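Local coordinates for protein salicylaldehyde dehydrogenase NahF (Pseudomonas putida, PDB 4JZ6) that probably oxidises salicylaldehyde to salicylate with NAD+ and water, a step of naphthalene degradation, as a member of the aldehyde dehydrogenase family, at residues 90-95 against 119-124; 355-360 against 365-370; 251-256 against 264-269. All blocks are in the same frame, centred on the assembly; numbering follows the deposited sequence.

Contact 1 of 3, residues 90-95 against 119-124; sequences DVMESK and HASANV. With EDO (1,2-ethanediol), chain G.
Met-92 and Glu-93 of helix 78-94 reach Ser-121 and Ala-122 of helix 111-130, which runs nearly antiparallel to it: the axes of the two short segments approach to 8.9 Å, their directions 167° from each other. Followed outward, Met-92 starts with CB directed at the partner helix and carries on through CG to SD, which lies 3.9 Å from Ser-121 CB. A bend at the last torsion (chi3 71°) then turns the methyl CE to the same carbon, at 3.7 Å. The thioether thus packs on the methylene of Ser-121, while the hydroxyl OG is hydrogen-bonded to the carbonyl of Asn-117 in its own helix. Met-92 also touches Ile-201 and Cys-204 of helix 195-208, and Ser-121 touches Val-170 and Ala-173 of helix 170-181.

Glu-93 works alongside, its extended chain passing the methyl of Ala-122: CG lies 3.7 Å and OE2 3.5 Å from Ala-122 CB. The same OE2 forms a salt bridge with Arg-126 and accepts a hydrogen bond from a water at 3.0 Å, which in turn accepts a weak bond from His-119 ND1. On the far side of helix 111-130, an ethanediol, probably from the crystallisation liquor, donates to Ala-120 O and Asn-123 OD1.

The chemistry is split: a buried, apolar join made by the methionine, and beside it a carboxylate whose charge is probably balanced by Arg-126, which Asp-90 shares, with His-119 linked only weakly through the water.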
ATOM      1  N   ASP A  90     -11.551  16.417 -23.896  1.00 22.80           N
ATOM      2  CA  ASP A  90     -12.297  17.118 -24.940  1.00 25.60           C
ATOM      3  C   ASP A  90     -13.385  16.224 -25.524  1.00 24.23           C
ATOM      4  O   ASP A  90     -14.526  16.656 -25.720  1.00 24.82           O
ATOM      5  CB  ASP A  90     -11.363  17.564 -26.067  1.00 28.51           C
ATOM      6  CG  ASP A  90     -10.426  18.680 -25.649  1.00 24.56           C
ATOM      7  OD1 ASP A  90     -10.740  19.390 -24.669  1.00 23.50           O
ATOM      8  OD2 ASP A  90      -9.384  18.853 -26.317  1.00 23.87           O
ATOM      9  N   VAL A  91     -13.017  14.971 -25.789  1.00 24.11           N
ATOM     10  CA  VAL A  91     -13.929  14.006 -26.400  1.00 27.34           C
ATOM     11  C   VAL A  91     -15.086  13.637 -25.471  1.00 28.36           C
ATOM     12  O   VAL A  91     -16.229  13.506 -25.915  1.00 28.67           O
ATOM     13  CB  VAL A  91     -13.180  12.738 -26.864  1.00 24.65           C
ATOM     14  CG1 VAL A  91     -14.155  11.666 -27.329  1.00 25.30           C
ATOM     15  CG2 VAL A  91     -12.215  13.084 -27.971  1.00 24.96           C
ATOM     16  N   MET A  92     -14.794  13.478 -24.184  1.00 23.83           N
ATOM     17  CA  MET A  92     -15.848  13.192 -23.219  1.00 23.75           C
ATOM     18  C   MET A  92     -16.856  14.342 -23.132  1.00 24.37           C
ATOM     19  O   MET A  92     -18.065  14.118 -23.053  1.00 29.43           O
ATOM     20  CB  MET A  92     -15.267  12.906 -21.838  1.00 22.87           C
ATOM     21  CG  MET A  92     -14.331  11.719 -21.784  1.00 28.57           C
ATOM     22  SD  MET A  92     -14.134  11.145 -20.086  1.00 23.77           S
ATOM     23  CE  MET A  92     -15.746  10.412 -19.811  1.00 40.64           C
ATOM     24  N   GLU A  93     -16.362  15.576 -23.145  1.00 24.07           N
ATOM     25  CA  GLU A  93     -17.247  16.732 -23.063  1.00 26.21           C
ATOM     26  C   GLU A  93     -18.094  16.850 -24.328  1.00 28.38           C
ATOM     27  O   GLU A  93     -19.225  17.335 -24.289  1.00 26.68           O
ATOM     28  CB  GLU A  93     -16.451  18.014 -22.800  1.00 24.26           C
ATOM     29  CG  GLU A  93     -15.795  18.037 -21.423  1.00 26.30           C
ATOM     30  CD  GLU A  93     -14.916  19.256 -21.194  1.00 26.59           C
ATOM     31  OE1 GLU A  93     -14.542  19.920 -22.183  1.00 30.31           O
ATOM     32  OE2 GLU A  93     -14.597  19.548 -20.021  1.00 23.70           O
ATOM     33  N   SER A  94     -17.551  16.382 -25.447  1.00 31.23           N
ATOM     34  CA  SER A  94     -18.278  16.441 -26.711  1.00 30.16           C
ATOM     35  C   SER A  94     -19.424  15.436 -26.734  1.00 31.12           C
ATOM     36  O   SER A  94     -20.311  15.521 -27.578  1.00 39.50           O
ATOM     37  CB  SER A  94     -17.340  16.211 -27.903  1.00 27.49           C
ATOM     38  OG  SER A  94     -16.907  14.864 -27.985  1.00 29.28           O
ATOM     39  N   LYS A  95     -19.407  14.492 -25.801  1.00 29.41           N
ATOM     40  CA  LYS A  95     -20.430  13.457 -25.748  1.00 27.21           C
ATOM     41  C   LYS A  95     -21.349  13.613 -24.533  1.00 36.81           C
ATOM     42  O   LYS A  95     -22.049  12.673 -24.150  1.00 33.52           O
ATOM     43  CB  LYS A  95     -19.780  12.070 -25.765  1.00 26.89           C
ATOM     44  CG  LYS A  95     -19.203  11.683 -27.123  1.00 27.42           C
ATOM     45  CD  LYS A  95     -18.631  10.268 -27.114  1.00 27.21           C
ATOM     46  CE  LYS A  95     -18.476   9.718 -28.526  1.00 31.11           C
ATOM     47  NZ  LYS A  95     -17.742  10.651 -29.420  1.00 31.63           N
ATOM     48  N   HIS A 119     -18.227  16.346 -16.207  1.00 23.17           N
ATOM     49  CA  HIS A 119     -17.289  17.406 -15.834  1.00 27.75           C
ATOM     50  C   HIS A 119     -16.123  16.842 -15.031  1.00 24.39           C
ATOM     51  O   HIS A 119     -14.958  17.093 -15.350  1.00 25.75           O
ATOM     52  CB  HIS A 119     -17.991  18.493 -15.020  1.00 28.43           C
ATOM     53  CG  HIS A 119     -18.922  19.344 -15.826  1.00 41.97           C
ATOM     54  ND1 HIS A 119     -18.664  19.708 -17.130  1.00 51.86           N
ATOM     55  CD2 HIS A 119     -20.118  19.900 -15.509  1.00 47.77           C
ATOM     56  CE1 HIS A 119     -19.659  20.450 -17.582  1.00 56.06           C
ATOM     57  NE2 HIS A 119     -20.553  20.583 -16.622  1.00 53.98           N
ATOM     58  N   ALA A 120     -16.454  16.063 -14.003  1.00 22.48           N
ATOM     59  CA  ALA A 120     -15.463  15.448 -13.121  1.00 21.53           C
ATOM     60  C   ALA A 120     -14.541  14.496 -13.866  1.00 21.20           C
ATOM     61  O   ALA A 120     -13.337  14.472 -13.615  1.00 20.97           O
ATOM     62  CB  ALA A 120     -16.146  14.728 -11.971  1.00 20.08           C
ATOM     63  N   SER A 121     -15.112  13.711 -14.776  1.00 20.43           N
ATOM     64  CA  SER A 121     -14.325  12.795 -15.596  1.00 20.24           C
ATOM     65  C   SER A 121     -13.344  13.542 -16.493  1.00 30.44           C
ATOM     66  O   SER A 121     -12.161  13.193 -16.561  1.00 36.44           O
ATOM     67  CB  SER A 121     -15.235  11.919 -16.452  1.00 20.82           C
ATOM     68  OG  SER A 121     -16.061  11.110 -15.641  1.00 22.81           O
ATOM     69  N   ALA A 122     -13.845  14.565 -17.181  1.00 20.62           N
ATOM     70  CA  ALA A 122     -13.017  15.364 -18.071  1.00 20.71           C
ATOM     71  C   ALA A 122     -11.911  16.032 -17.270  1.00 20.18           C
ATOM     72  O   ALA A 122     -10.759  16.098 -17.710  1.00 20.00           O
ATOM     73  CB  ALA A 122     -13.854  16.404 -18.791  1.00 21.35           C
ATOM     74  N   ASN A 123     -12.256  16.513 -16.082  1.00 19.98           N
ATOM     75  CA  ASN A 123     -11.267  17.184 -15.257  1.00 20.33           C
ATOM     76  C   ASN A 123     -10.190  16.230 -14.735  1.00 21.14           C
ATOM     77  O   ASN A 123      -9.022  16.599 -14.655  1.00 24.77           O
ATOM     78  CB  ASN A 123     -11.918  17.962 -14.116  1.00 23.10           C
ATOM     79  CG  ASN A 123     -10.973  18.978 -13.512  1.00 36.71           C
ATOM     80  OD1 ASN A 123     -10.342  18.726 -12.486  1.00 42.50           O
ATOM     81  ND2 ASN A 123     -10.845  20.127 -14.167  1.00 39.46           N
ATOM     82  N   VAL A 124     -10.580  15.005 -14.393  1.00 24.78           N
ATOM     83  CA  VAL A 124      -9.610  13.992 -13.993  1.00 24.24           C
ATOM     84  C   VAL A 124      -8.587  13.793 -15.103  1.00 24.71           C
ATOM     85  O   VAL A 124      -7.379  13.830 -14.855  1.00 24.84           O
ATOM     86  CB  VAL A 124     -10.272  12.632 -13.683  1.00 24.59           C
ATOM     87  CG1 VAL A 124      -9.215  11.559 -13.515  1.00 26.86           C
ATOM     88  CG2 VAL A 124     -11.109  12.724 -12.432  1.00 24.49           C
TER
HETATM   89  C1  EDO G 506     -12.706  17.326  -9.766  1.00 61.89           C
HETATM   90  O1  EDO G 506     -11.929  18.524  -9.909  1.00 59.82           O
HETATM   91  C2  EDO G 506     -12.336  16.323 -10.855  1.00 59.57           C
HETATM   92  O2  EDO G 506     -13.028  15.086 -10.642  1.00 55.08           O
HETATM   93  O   HOH W   1     -15.390  20.245 -17.166  1.00 32.48           O

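Contact 2 of 3, residues 355-360 against 365-370; sequences GLFKDA and AKVVCG
The ring of Phe-357 meets Val-367 through its outer end: CZ lies 3.5 Å and CE1 3.6 Å from Val-367 CG2, and the methyl comes in obliquely while the two side chains cross at about a right angle. With CG anti to the backbone N (chi1 -163°), the phenyl group is carried from the helix across to the strand. Around the ring, Met-372 and Thr-381 add further packing.

One turn later in the helix the join is made by backbone and methyl groups. Ala-365 N donates to Ala-360 O at 3.0 Å with an N-H...O angle of 153°; the donor stands above the carbonyl plane, 36° out of it. Beside this bond the methyls of Ala-360 and Ala-365 pack, CB to CB, at 3.8 Å. The hydrogen bond ties Ala-365, just before the strand, back to the last turn of the helix, and Phe-357, a turn earlier, meets the strand two residues beyond Ala-365.

The arrangement is a short helix-to-strand connection. Helix 349-362 leads into strand 366-369, within this chain an outermost strand of a seven-stranded mixed sheet, which runs antiparallel to strand 381-384 and has a classic beta bulge where Val-368 and Cys-369 face Ile-382. Helix 311-327 packs against these two bulge residues.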
ATOM      1  N   GLY A 355     -34.117  -4.201   6.221  1.00 35.00           N
ATOM      2  CA  GLY A 355     -33.531  -4.979   7.299  1.00 36.27           C
ATOM      3  C   GLY A 355     -32.909  -4.050   8.324  1.00 38.78           C
ATOM      4  O   GLY A 355     -33.139  -4.187   9.525  1.00 43.53           O
ATOM      5  N   LEU A 356     -32.134  -3.085   7.836  1.00 36.68           N
ATOM      6  CA  LEU A 356     -31.530  -2.061   8.683  1.00 38.30           C
ATOM      7  C   LEU A 356     -32.596  -1.179   9.342  1.00 39.61           C
ATOM      8  O   LEU A 356     -32.483  -0.817  10.515  1.00 39.55           O
ATOM      9  CB  LEU A 356     -30.570  -1.194   7.860  1.00 31.44           C
ATOM     10  CG  LEU A 356     -29.129  -1.661   7.610  1.00 41.95           C
ATOM     11  CD1 LEU A 356     -28.336  -1.648   8.899  1.00 46.40           C
ATOM     12  CD2 LEU A 356     -29.061  -3.037   6.978  1.00 47.08           C
ATOM     13  N   PHE A 357     -33.629  -0.846   8.569  1.00 38.49           N
ATOM     14  CA  PHE A 357     -34.721   0.021   9.001  1.00 33.84           C
ATOM     15  C   PHE A 357     -35.522  -0.620  10.143  1.00 39.83           C
ATOM     16  O   PHE A 357     -35.749   0.009  11.179  1.00 39.80           O
ATOM     17  CB  PHE A 357     -35.620   0.304   7.792  1.00 33.99           C
ATOM     18  CG  PHE A 357     -36.553   1.479   7.952  1.00 34.16           C
ATOM     19  CD1 PHE A 357     -37.400   1.588   9.042  1.00 35.02           C
ATOM     20  CD2 PHE A 357     -36.605   2.461   6.974  1.00 38.84           C
ATOM     21  CE1 PHE A 357     -38.266   2.663   9.168  1.00 39.24           C
ATOM     22  CE2 PHE A 357     -37.469   3.538   7.090  1.00 35.81           C
ATOM     23  CZ  PHE A 357     -38.300   3.640   8.189  1.00 34.61           C
ATOM     24  N   LYS A 358     -35.958  -1.861   9.949  1.00 35.95           N
ATOM     25  CA  LYS A 358     -36.734  -2.560  10.968  1.00 37.22           C
ATOM     26  C   LYS A 358     -35.955  -2.673  12.272  1.00 38.37           C
ATOM     27  O   LYS A 358     -36.496  -2.422  13.349  1.00 37.86           O
ATOM     28  CB  LYS A 358     -37.149  -3.956  10.493  1.00 42.47           C
ATOM     29  CG  LYS A 358     -37.969  -4.722  11.528  1.00 51.96           C
ATOM     30  CD  LYS A 358     -38.158  -6.199  11.175  1.00 61.80           C
ATOM     31  CE  LYS A 358     -39.035  -6.900  12.218  1.00 62.52           C
ATOM     32  NZ  LYS A 358     -39.206  -8.359  11.957  1.00 60.01           N
ATOM     33  N   ASP A 359     -34.684  -3.052  12.164  1.00 36.51           N
ATOM     34  CA  ASP A 359     -33.835  -3.225  13.337  1.00 44.87           C
ATOM     35  C   ASP A 359     -33.751  -1.945  14.160  1.00 41.10           C
ATOM     36  O   ASP A 359     -33.956  -1.965  15.374  1.00 36.77           O
ATOM     37  CB  ASP A 359     -32.431  -3.677  12.932  1.00 45.02           C
ATOM     38  CG  ASP A 359     -31.474  -3.718  14.107  1.00 42.60           C
ATOM     39  OD1 ASP A 359     -31.396  -4.771  14.775  1.00 42.50           O
ATOM     40  OD2 ASP A 359     -30.808  -2.692  14.368  1.00 39.50           O
ATOM     41  N   ALA A 360     -33.448  -0.838  13.488  1.00 37.56           N
ATOM     42  CA  ALA A 360     -33.408   0.469  14.131  1.00 35.78           C
ATOM     43  C   ALA A 360     -34.754   0.808  14.761  1.00 39.80           C
ATOM     44  O   ALA A 360     -34.821   1.214  15.922  1.00 41.81           O
ATOM     45  CB  ALA A 360     -33.013   1.538  13.127  1.00 33.48           C
ATOM     46  N   ALA A 365     -35.653   3.686  17.436  1.00 42.87           N
ATOM     47  CA  ALA A 365     -35.451   4.742  16.448  1.00 41.46           C
ATOM     48  C   ALA A 365     -36.781   5.383  16.060  1.00 41.83           C
ATOM     49  O   ALA A 365     -37.850   4.788  16.222  1.00 45.50           O
ATOM     50  CB  ALA A 365     -34.727   4.218  15.223  1.00 34.41           C
ATOM     51  N   LYS A 366     -36.702   6.603  15.550  1.00 38.22           N
ATOM     52  CA  LYS A 366     -37.886   7.393  15.275  1.00 35.56           C
ATOM     53  C   LYS A 366     -37.844   7.919  13.839  1.00 38.76           C
ATOM     54  O   LYS A 366     -36.943   8.675  13.473  1.00 35.71           O
ATOM     55  CB  LYS A 366     -37.966   8.539  16.291  1.00 50.22           C
ATOM     56  CG  LYS A 366     -39.077   9.543  16.063  1.00 56.38           C
ATOM     57  CD  LYS A 366     -39.067  10.617  17.148  1.00 59.89           C
ATOM     58  CE  LYS A 366     -39.936  11.807  16.763  1.00 62.10           C
ATOM     59  NZ  LYS A 366     -41.294  11.381  16.313  1.00 62.31           N
ATOM     60  N   VAL A 367     -38.798   7.486  13.018  1.00 38.56           N
ATOM     61  CA  VAL A 367     -38.904   7.979  11.653  1.00 35.55           C
ATOM     62  C   VAL A 367     -39.445   9.398  11.707  1.00 35.62           C
ATOM     63  O   VAL A 367     -40.640   9.606  11.929  1.00 35.73           O
ATOM     64  CB  VAL A 367     -39.863   7.115  10.803  1.00 43.31           C
ATOM     65  CG1 VAL A 367     -39.904   7.617   9.366  1.00 34.86           C
ATOM     66  CG2 VAL A 367     -39.438   5.667  10.832  1.00 44.76           C
ATOM     67  N   VAL A 368     -38.571  10.381  11.528  1.00 33.94           N
ATOM     68  CA  VAL A 368     -39.026  11.767  11.566  1.00 34.25           C
ATOM     69  C   VAL A 368     -39.524  12.219  10.203  1.00 34.15           C
ATOM     70  O   VAL A 368     -40.246  13.211  10.098  1.00 34.64           O
ATOM     71  CB  VAL A 368     -37.949  12.736  12.088  1.00 33.99           C
ATOM     72  CG1 VAL A 368     -37.815  12.613  13.612  1.00 33.87           C
ATOM     73  CG2 VAL A 368     -36.625  12.486  11.393  1.00 32.27           C
ATOM     74  N   CYS A 369     -39.136  11.483   9.166  1.00 38.93           N
ATOM     75  CA  CYS A 369     -39.688  11.690   7.832  1.00 39.09           C
ATOM     76  C   CYS A 369     -39.387  10.486   6.942  1.00 39.15           C
ATOM     77  O   CYS A 369     -38.422   9.756   7.174  1.00 40.84           O
ATOM     78  CB  CYS A 369     -39.158  12.988   7.201  1.00 33.81           C
ATOM     79  SG  CYS A 369     -37.789  12.779   6.051  1.00 33.40           S
ATOM     80  N   GLY A 370     -40.226  10.275   5.933  1.00 39.12           N
ATOM     81  CA  GLY A 370     -40.018   9.187   5.002  1.00 33.65           C
ATOM     82  C   GLY A 370     -40.772   7.929   5.376  1.00 40.35           C
ATOM     83  O   GLY A 370     -41.827   7.974   6.012  1.00 35.52           O
TER

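Contact 3 of 3, residues 251-256 against 264-269; sequences SIIAQK and CLLELG
Ala-254 and Leu-266 make the tight part of this contact: the alanine methyl CB rests 3.8 Å from Leu-266 CD2. The other apolar approaches are looser. Ile-253 offers its CG2 branch to two partners, Leu-266 CD1 at 4.3 Å and Cys-264 SG at 4.4 Å, while its longer CG1-CD1 arm leads away from the strand. The sulfur also faces the helix backbone, 4.3 Å from Ala-254 CA. Cys-264 and Leu-266, two apart on the strand, both direct their side chains at the helix, and the residue between them, Leu-265, lies on the other face of the sheet with Glu-267, the predicted active-site residue.

Elsewhere the helix is more open: Ile-252 is exposed, and Ser-251 and Gln-255 are partly so. The helix nevertheless lies at the subunit interface, where Ser-251 OG is hydrogen-bonded to Ala-258 O of the second subunit, Ala-254 and Gln-255 pack on that same Ala-258, and Leu-268 meets Leu-261 of that subunit. Cys-264 itself borders a bound salicylaldehyde, together with Lys-262, Arg-263 and Tyr-471.

Helix 247-259 is the crossover of a beta-alpha-beta unit, and its segment 251-256 runs almost antiparallel (175°) to strand 264-267. That strand lies between parallel strand 240-244 and antiparallel strand 470-471 in a six-stranded mixed sheet.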
ATOM      1  N   SER A 251     -12.182  -6.751   0.814  1.00 35.84           N
ATOM      2  CA  SER A 251     -11.371  -7.677   1.599  1.00 28.60           C
ATOM      3  C   SER A 251     -11.029  -8.927   0.789  1.00 27.41           C
ATOM      4  O   SER A 251      -9.874  -9.357   0.739  1.00 25.73           O
ATOM      5  CB  SER A 251     -12.091  -8.071   2.888  1.00 28.09           C
ATOM      6  OG  SER A 251     -11.357  -9.060   3.592  1.00 28.00           O
ATOM      7  N   ILE A 252     -12.044  -9.494   0.147  1.00 31.86           N
ATOM      8  CA  ILE A 252     -11.867 -10.669  -0.691  1.00 26.97           C
ATOM      9  C   ILE A 252     -10.866 -10.426  -1.824  1.00 26.34           C
ATOM     10  O   ILE A 252      -9.994 -11.261  -2.068  1.00 26.68           O
ATOM     11  CB  ILE A 252     -13.215 -11.144  -1.244  1.00 29.19           C
ATOM     12  CG1 ILE A 252     -14.155 -11.473  -0.084  1.00 28.41           C
ATOM     13  CG2 ILE A 252     -13.034 -12.357  -2.133  1.00 30.99           C
ATOM     14  CD1 ILE A 252     -15.530 -11.912  -0.526  1.00 39.23           C
ATOM     15  N   ILE A 253     -10.984  -9.283  -2.500  1.00 25.50           N
ATOM     16  CA  ILE A 253     -10.015  -8.895  -3.527  1.00 26.13           C
ATOM     17  C   ILE A 253      -8.598  -8.835  -2.954  1.00 27.00           C
ATOM     18  O   ILE A 253      -7.658  -9.388  -3.536  1.00 24.62           O
ATOM     19  CB  ILE A 253     -10.390  -7.539  -4.209  1.00 28.23           C
ATOM     20  CG1 ILE A 253     -11.016  -7.780  -5.585  1.00 24.82           C
ATOM     21  CG2 ILE A 253      -9.181  -6.663  -4.412  1.00 23.18           C
ATOM     22  CD1 ILE A 253     -12.438  -8.238  -5.533  1.00 27.05           C
ATOM     23  N   ALA A 254      -8.455  -8.190  -1.800  1.00 29.57           N
ATOM     24  CA  ALA A 254      -7.143  -8.000  -1.193  1.00 23.88           C
ATOM     25  C   ALA A 254      -6.555  -9.330  -0.746  1.00 24.71           C
ATOM     26  O   ALA A 254      -5.355  -9.557  -0.871  1.00 32.92           O
ATOM     27  CB  ALA A 254      -7.233  -7.029  -0.025  1.00 27.89           C
ATOM     28  N   GLN A 255      -7.410 -10.208  -0.232  1.00 25.57           N
ATOM     29  CA  GLN A 255      -6.983 -11.548   0.154  1.00 27.04           C
ATOM     30  C   GLN A 255      -6.407 -12.316  -1.033  1.00 30.62           C
ATOM     31  O   GLN A 255      -5.431 -13.057  -0.894  1.00 37.10           O
ATOM     32  CB  GLN A 255      -8.142 -12.322   0.787  1.00 27.49           C
ATOM     33  CG  GLN A 255      -8.554 -11.781   2.140  1.00 27.47           C
ATOM     34  CD  GLN A 255      -9.735 -12.511   2.736  1.00 38.88           C
ATOM     35  OE1 GLN A 255     -10.821 -11.941   2.878  1.00 38.26           O
ATOM     36  NE2 GLN A 255      -9.530 -13.775   3.108  1.00 38.27           N
ATOM     37  N   LYS A 256      -7.000 -12.119  -2.205  1.00 29.37           N
ATOM     38  CA  LYS A 256      -6.517 -12.778  -3.409  1.00 27.90           C
ATOM     39  C   LYS A 256      -5.184 -12.181  -3.827  1.00 27.23           C
ATOM     40  O   LYS A 256      -4.249 -12.906  -4.172  1.00 26.63           O
ATOM     41  CB  LYS A 256      -7.540 -12.661  -4.540  1.00 27.27           C
ATOM     42  CG  LYS A 256      -8.854 -13.373  -4.257  1.00 34.12           C
ATOM     43  CD  LYS A 256      -8.691 -14.888  -4.301  1.00 45.31           C
ATOM     44  CE  LYS A 256     -10.040 -15.592  -4.175  1.00 51.56           C
ATOM     45  NZ  LYS A 256      -9.907 -17.079  -4.208  1.00 56.88           N
ATOM     46  N   CYS A 264      -2.563  -3.272  -3.640  1.00 26.63           N
ATOM     47  CA  CYS A 264      -3.919  -2.841  -3.940  1.00 21.91           C
ATOM     48  C   CYS A 264      -4.176  -1.393  -3.564  1.00 19.62           C
ATOM     49  O   CYS A 264      -3.716  -0.912  -2.528  1.00 27.09           O
ATOM     50  CB  CYS A 264      -4.929  -3.740  -3.232  1.00 20.83           C
ATOM     51  SG  CYS A 264      -5.005  -5.397  -3.920  1.00 25.08           S
ATOM     52  N   LEU A 265      -4.900  -0.696  -4.429  1.00 21.54           N
ATOM     53  CA  LEU A 265      -5.503   0.574  -4.064  1.00 22.13           C
ATOM     54  C   LEU A 265      -6.970   0.268  -3.777  1.00 25.25           C
ATOM     55  O   LEU A 265      -7.730  -0.072  -4.686  1.00 21.61           O
ATOM     56  CB  LEU A 265      -5.369   1.582  -5.200  1.00 18.58           C
ATOM     57  CG  LEU A 265      -5.467   3.068  -4.863  1.00 18.90           C
ATOM     58  CD1 LEU A 265      -5.060   3.886  -6.076  1.00 22.95           C
ATOM     59  CD2 LEU A 265      -6.860   3.464  -4.402  1.00 18.30           C
ATOM     60  N   LEU A 266      -7.350   0.374  -2.507  1.00 28.93           N
ATOM     61  CA  LEU A 266      -8.690  -0.001  -2.061  1.00 24.15           C
ATOM     62  C   LEU A 266      -9.530   1.214  -1.695  1.00 23.54           C
ATOM     63  O   LEU A 266      -9.194   1.967  -0.775  1.00 21.54           O
ATOM     64  CB  LEU A 266      -8.608  -0.958  -0.868  1.00 22.20           C
ATOM     65  CG  LEU A 266      -8.767  -2.448  -1.181  1.00 23.77           C
ATOM     66  CD1 LEU A 266      -8.393  -2.775  -2.633  1.00 21.06           C
ATOM     67  CD2 LEU A 266      -7.973  -3.293  -0.195  1.00 21.56           C
ATOM     68  N   GLU A 267     -10.630   1.389  -2.420  1.00 20.71           N
ATOM     69  CA  GLU A 267     -11.499   2.539  -2.246  1.00 20.29           C
ATOM     70  C   GLU A 267     -12.881   2.016  -1.873  1.00 25.30           C
ATOM     71  O   GLU A 267     -13.713   1.754  -2.741  1.00 28.55           O
ATOM     72  CB  GLU A 267     -11.558   3.341  -3.545  1.00 22.20           C
ATOM     73  CG  GLU A 267     -11.836   4.814  -3.357  1.00 32.76           C
ATOM     74  CD  GLU A 267     -10.579   5.614  -3.083  1.00 30.18           C
ATOM     75  OE1 GLU A 267     -10.645   6.562  -2.276  1.00 34.00           O
ATOM     76  OE2 GLU A 267      -9.532   5.309  -3.690  1.00 20.55           O
ATOM     77  N   LEU A 268     -13.116   1.857  -0.575  1.00 29.05           N
ATOM     78  CA  LEU A 268     -14.243   1.062  -0.101  1.00 28.68           C
ATOM     79  C   LEU A 268     -15.332   1.880   0.576  1.00 27.14           C
ATOM     80  O   LEU A 268     -15.463   3.076   0.332  1.00 29.49           O
ATOM     81  CB  LEU A 268     -13.745  -0.034   0.840  1.00 21.71           C
ATOM     82  CG  LEU A 268     -12.535  -0.778   0.274  1.00 21.57           C
ATOM     83  CD1 LEU A 268     -12.043  -1.826   1.243  1.00 22.07           C
ATOM     84  CD2 LEU A 268     -12.880  -1.409  -1.068  1.00 21.76           C
ATOM     85  N   GLY A 269     -16.110   1.217   1.426  1.00 24.76           N
ATOM     86  CA  GLY A 269     -17.313   1.804   1.987  1.00 28.69           C
ATOM     87  C   GLY A 269     -17.092   2.989   2.908  1.00 30.03           C
ATOM     88  O   GLY A 269     -15.964   3.265   3.342  1.00 22.95           O
TER

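How the contacts relate
Along the chain the order is contact 1, then contact 3, then contact 2, each closing before the next opens, and none touches another. Centres of contacts 1 and 3 are about 28 Å apart, those of 2 and 3 about 30 Å, and those of 1 and 2 about 40 Å; contact 1 lies across the chain's centre from both others. They hold separate parts of the fold: contact 1 joins two helices, contact 3 sits at the six-stranded sheet and the subunit interface, and contact 2 at the edge of the seven-stranded sheet. Contact 3 borders a bound salicylaldehyde, the Ser-121 side chain of contact 1 lies about 9 Å from one, and contact 2 is remote from the ligand pockets.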